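Local coordinates for tylactone synthase starter module and modules 1 & 2 (Streptomyces fradiae, PDB 2Z5L), which probably reduces the beta-keto group of a polyketide intermediate through its first ketoreductase, one step in building the tylosin macrolide precursor, at residues S255-G267 with L330-A343. Sequence-based numbering, arbitrary orientation.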
# COMPACT_ATOMS: atom_id res chain seq x y z
N SER A 255 -6.14 -25.15 -1.12
CA SER A 255 -6.88 -24.46 -2.17
C SER A 255 -8.24 -24.03 -1.66
O SER A 255 -8.62 -24.35 -0.54
CB SER A 255 -7.04 -25.37 -3.39
OG SER A 255 -7.76 -24.71 -4.42
N TRP A 256 -8.97 -23.30 -2.48
CA TRP A 256 -10.28 -22.83 -2.08
C TRP A 256 -11.29 -23.20 -3.17
O TRP A 256 -10.95 -23.22 -4.36
CB TRP A 256 -10.23 -21.31 -1.87
CG TRP A 256 -11.42 -20.74 -1.18
CD1 TRP A 256 -11.71 -20.82 0.15
CD2 TRP A 256 -12.52 -20.06 -1.79
NE1 TRP A 256 -12.92 -20.22 0.41
CE2 TRP A 256 -13.44 -19.75 -0.77
CE3 TRP A 256 -12.81 -19.68 -3.11
CZ2 TRP A 256 -14.64 -19.07 -1.02
CZ3 TRP A 256 -14.00 -19.01 -3.36
CH2 TRP A 256 -14.90 -18.71 -2.32
N GLN A 257 -12.52 -23.51 -2.78
CA GLN A 257 -13.56 -23.86 -3.74
C GLN A 257 -14.76 -22.94 -3.60
O GLN A 257 -15.37 -22.85 -2.54
CB GLN A 257 -14.00 -25.31 -3.57
CG GLN A 257 -13.12 -26.31 -4.29
CD GLN A 257 -13.63 -27.74 -4.17
OE1 GLN A 257 -14.79 -28.03 -4.51
NE2 GLN A 257 -12.78 -28.64 -3.68
N PRO A 258 -15.13 -22.24 -4.69
CA PRO A 258 -16.26 -21.32 -4.70
C PRO A 258 -17.61 -22.01 -4.51
O PRO A 258 -17.78 -23.16 -4.91
CB PRO A 258 -16.15 -20.68 -6.08
CG PRO A 258 -15.65 -21.82 -6.91
CD PRO A 258 -14.54 -22.36 -6.04
N SER A 259 -18.56 -21.30 -3.90
CA SER A 259 -19.91 -21.82 -3.65
C SER A 259 -20.86 -20.63 -3.39
O SER A 259 -20.41 -19.54 -3.06
CB SER A 259 -19.92 -22.75 -2.43
OG SER A 259 -19.54 -22.07 -1.25
N GLY A 260 -22.17 -20.83 -3.56
CA GLY A 260 -23.10 -19.74 -3.33
C GLY A 260 -22.92 -18.55 -4.27
O GLY A 260 -22.51 -18.72 -5.42
N THR A 261 -23.23 -17.35 -3.78
CA THR A 261 -23.10 -16.14 -4.60
C THR A 261 -21.71 -15.52 -4.45
O THR A 261 -21.22 -15.34 -3.35
CB THR A 261 -24.19 -15.09 -4.21
OG1 THR A 261 -25.48 -15.72 -4.27
CG2 THR A 261 -24.19 -13.91 -5.19
N VAL A 262 -21.08 -15.22 -5.58
CA VAL A 262 -19.76 -14.61 -5.56
C VAL A 262 -19.84 -13.22 -6.21
O VAL A 262 -20.29 -13.07 -7.34
CB VAL A 262 -18.71 -15.47 -6.31
CG1 VAL A 262 -17.35 -14.82 -6.24
CG2 VAL A 262 -18.66 -16.87 -5.71
N LEU A 263 -19.45 -12.21 -5.44
CA LEU A 263 -19.46 -10.83 -5.91
C LEU A 263 -18.06 -10.48 -6.39
O LEU A 263 -17.09 -10.66 -5.65
CB LEU A 263 -19.84 -9.88 -4.77
CG LEU A 263 -19.77 -8.39 -5.08
CD1 LEU A 263 -20.69 -8.05 -6.27
CD2 LEU A 263 -20.21 -7.60 -3.84
N ILE A 264 -17.96 -9.99 -7.62
CA ILE A 264 -16.67 -9.61 -8.20
C ILE A 264 -16.69 -8.19 -8.75
O ILE A 264 -17.36 -7.92 -9.75
CB ILE A 264 -16.27 -10.55 -9.36
CG1 ILE A 264 -15.99 -11.95 -8.85
CG2 ILE A 264 -15.05 -9.98 -10.10
CD1 ILE A 264 -15.96 -13.01 -9.95
N THR A 265 -15.95 -7.28 -8.12
CA THR A 265 -15.92 -5.92 -8.66
C THR A 265 -14.87 -5.88 -9.78
O THR A 265 -13.98 -6.75 -9.84
CB THR A 265 -15.65 -4.84 -7.58
OG1 THR A 265 -14.29 -4.89 -7.15
CG2 THR A 265 -16.57 -5.07 -6.37
N GLY A 266 -14.98 -4.91 -10.68
CA GLY A 266 -14.06 -4.83 -11.79
C GLY A 266 -14.13 -6.13 -12.57
O GLY A 266 -13.13 -6.65 -13.06
N GLY A 267 -15.33 -6.68 -12.67
CA GLY A 267 -15.51 -7.94 -13.39
C GLY A 267 -15.35 -7.88 -14.91
O GLY A 267 -15.28 -8.92 -15.55
N LEU A 330 -26.98 -3.94 -4.35
CA LEU A 330 -26.51 -5.20 -4.93
C LEU A 330 -26.30 -6.30 -3.90
O LEU A 330 -26.68 -7.44 -4.13
CB LEU A 330 -25.20 -4.94 -5.67
CG LEU A 330 -25.00 -5.76 -6.93
CD1 LEU A 330 -26.11 -5.50 -7.96
CD2 LEU A 330 -23.64 -5.38 -7.54
N VAL A 331 -25.69 -5.96 -2.77
CA VAL A 331 -25.48 -6.99 -1.75
C VAL A 331 -26.83 -7.24 -1.08
O VAL A 331 -27.03 -8.28 -0.44
CB VAL A 331 -24.42 -6.55 -0.71
CG1 VAL A 331 -23.12 -6.17 -1.40
CG2 VAL A 331 -24.93 -5.38 0.11
N THR A 332 -27.77 -6.30 -1.20
CA THR A 332 -29.09 -6.54 -0.60
C THR A 332 -29.76 -7.63 -1.45
O THR A 332 -30.12 -8.67 -0.93
CB THR A 332 -29.97 -5.27 -0.60
OG1 THR A 332 -29.44 -4.33 0.35
CG2 THR A 332 -31.45 -5.62 -0.22
N ALA A 333 -29.90 -7.41 -2.75
CA ALA A 333 -30.53 -8.40 -3.63
C ALA A 333 -29.80 -9.74 -3.72
O ALA A 333 -30.44 -10.80 -3.84
CB ALA A 333 -30.69 -7.83 -5.02
N TYR A 334 -28.48 -9.71 -3.63
CA TYR A 334 -27.68 -10.93 -3.75
C TYR A 334 -26.64 -11.05 -2.66
O TYR A 334 -25.46 -10.77 -2.89
CB TYR A 334 -26.98 -10.95 -5.10
CG TYR A 334 -27.92 -10.72 -6.25
CD1 TYR A 334 -28.70 -11.76 -6.74
CD2 TYR A 334 -28.05 -9.46 -6.83
CE1 TYR A 334 -29.58 -11.56 -7.78
CE2 TYR A 334 -28.93 -9.25 -7.88
CZ TYR A 334 -29.69 -10.30 -8.34
OH TYR A 334 -30.55 -10.10 -9.40
N PRO A 335 -27.06 -11.45 -1.45
CA PRO A 335 -26.12 -11.60 -0.33
C PRO A 335 -24.98 -12.50 -0.76
O PRO A 335 -25.19 -13.65 -1.14
CB PRO A 335 -26.99 -12.22 0.75
CG PRO A 335 -28.30 -11.53 0.52
CD PRO A 335 -28.45 -11.66 -0.99
N PRO A 336 -23.74 -11.99 -0.70
CA PRO A 336 -22.58 -12.77 -1.10
C PRO A 336 -21.91 -13.64 -0.04
O PRO A 336 -21.85 -13.28 1.14
CB PRO A 336 -21.63 -11.71 -1.63
CG PRO A 336 -21.87 -10.59 -0.65
CD PRO A 336 -23.39 -10.57 -0.54
N ASN A 337 -21.41 -14.79 -0.49
CA ASN A 337 -20.70 -15.71 0.38
C ASN A 337 -19.21 -15.43 0.22
O ASN A 337 -18.38 -15.82 1.05
CB ASN A 337 -20.99 -17.15 -0.01
CG ASN A 337 -22.45 -17.49 0.12
OD1 ASN A 337 -23.10 -17.86 -0.85
ND2 ASN A 337 -22.98 -17.35 1.33
N ALA A 338 -18.88 -14.77 -0.88
CA ALA A 338 -17.50 -14.39 -1.19
C ALA A 338 -17.49 -13.11 -2.03
O ALA A 338 -18.30 -12.95 -2.95
CB ALA A 338 -16.81 -15.53 -1.93
N VAL A 339 -16.56 -12.21 -1.70
CA VAL A 339 -16.39 -10.95 -2.42
C VAL A 339 -14.97 -10.85 -2.96
O VAL A 339 -14.02 -11.14 -2.24
CB VAL A 339 -16.65 -9.73 -1.49
CG1 VAL A 339 -16.40 -8.43 -2.25
CG2 VAL A 339 -18.06 -9.75 -0.97
N PHE A 340 -14.83 -10.47 -4.23
CA PHE A 340 -13.51 -10.31 -4.85
C PHE A 340 -13.44 -8.89 -5.42
O PHE A 340 -14.16 -8.54 -6.36
CB PHE A 340 -13.32 -11.34 -5.96
CG PHE A 340 -13.16 -12.76 -5.45
CD1 PHE A 340 -11.90 -13.28 -5.17
CD2 PHE A 340 -14.26 -13.57 -5.28
CE1 PHE A 340 -11.76 -14.60 -4.73
CE2 PHE A 340 -14.12 -14.89 -4.84
CZ PHE A 340 -12.87 -15.40 -4.56
N HIS A 341 -12.56 -8.07 -4.86
CA HIS A 341 -12.41 -6.68 -5.29
C HIS A 341 -11.24 -6.51 -6.25
O HIS A 341 -10.10 -6.41 -5.81
CB HIS A 341 -12.21 -5.79 -4.07
CG HIS A 341 -12.26 -4.32 -4.36
ND1 HIS A 341 -13.29 -3.74 -5.07
CD2 HIS A 341 -11.41 -3.32 -4.05
CE1 HIS A 341 -13.07 -2.44 -5.17
NE2 HIS A 341 -11.93 -2.16 -4.57
N THR A 342 -11.52 -6.48 -7.55
CA THR A 342 -10.44 -6.30 -8.52
C THR A 342 -10.49 -4.89 -9.13
O THR A 342 -9.60 -4.52 -9.89
CB THR A 342 -10.46 -7.37 -9.66
OG1 THR A 342 -11.28 -6.93 -10.73
CG2 THR A 342 -11.04 -8.71 -9.19
N ALA A 343 -11.52 -4.11 -8.78
CA ALA A 343 -11.65 -2.75 -9.34
C ALA A 343 -10.48 -1.82 -9.02
O ALA A 343 -9.87 -1.90 -7.95
CB ALA A 343 -12.95 -2.10 -8.88
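Strands 261-265 and 338-341 pair in parallel at the heart of the ketoreductase's sheet, flanked by strand 286-291 on one side and strand 386-391 on the other. Leu-263 holds the centre, its N giving to Ala-338 O (2.8 Å) and its O taking Phe-340 N (2.7 Å); Thr-265 N then bonds Phe-340 O. At the N-terminal end of the pair Asn-337 clasps Thr-261 twice: its backbone N reaches Thr-261 O, while its side-chain OD1 accepts Thr-261 N at 3.0 Å, the donor tilted 22° from the amide carbonyl plane. With ND2 bonded to Gly-382 O as well, both ends of the amide are engaged, which fixes its rotation. On one face Val-262, with CG1 anti to the backbone N (chi1 -179°), sets that methyl at the edge of the Phe-340 ring, 3.5 Å from CD2, and Trp-256 CZ3 reaches the same ring in plane at CZ; helix 270-281 packs here through Leu-275 and Leu-279. On the other face Leu-263 lies alongside Val-339, and Leu-263 CD2 is 4.1 Å from Val-331 CG1 of helix 324-333. At the C-terminal end Thr-265 OG1 and His-341 ND1 share a short 2.6 Å hydrogen bond, with His-341 NE2 tied to Lys-366 O, and Thr-342 OG1 donates to Thr-265 O (2.8 Å). This is the parallel strand pairing of the short-chain dehydrogenase/reductase Rossmann fold; Gly-266 and Gly-267 lead into a glycine-rich turn before helix 270-281, consistent with the family's dinucleotide-binding turn.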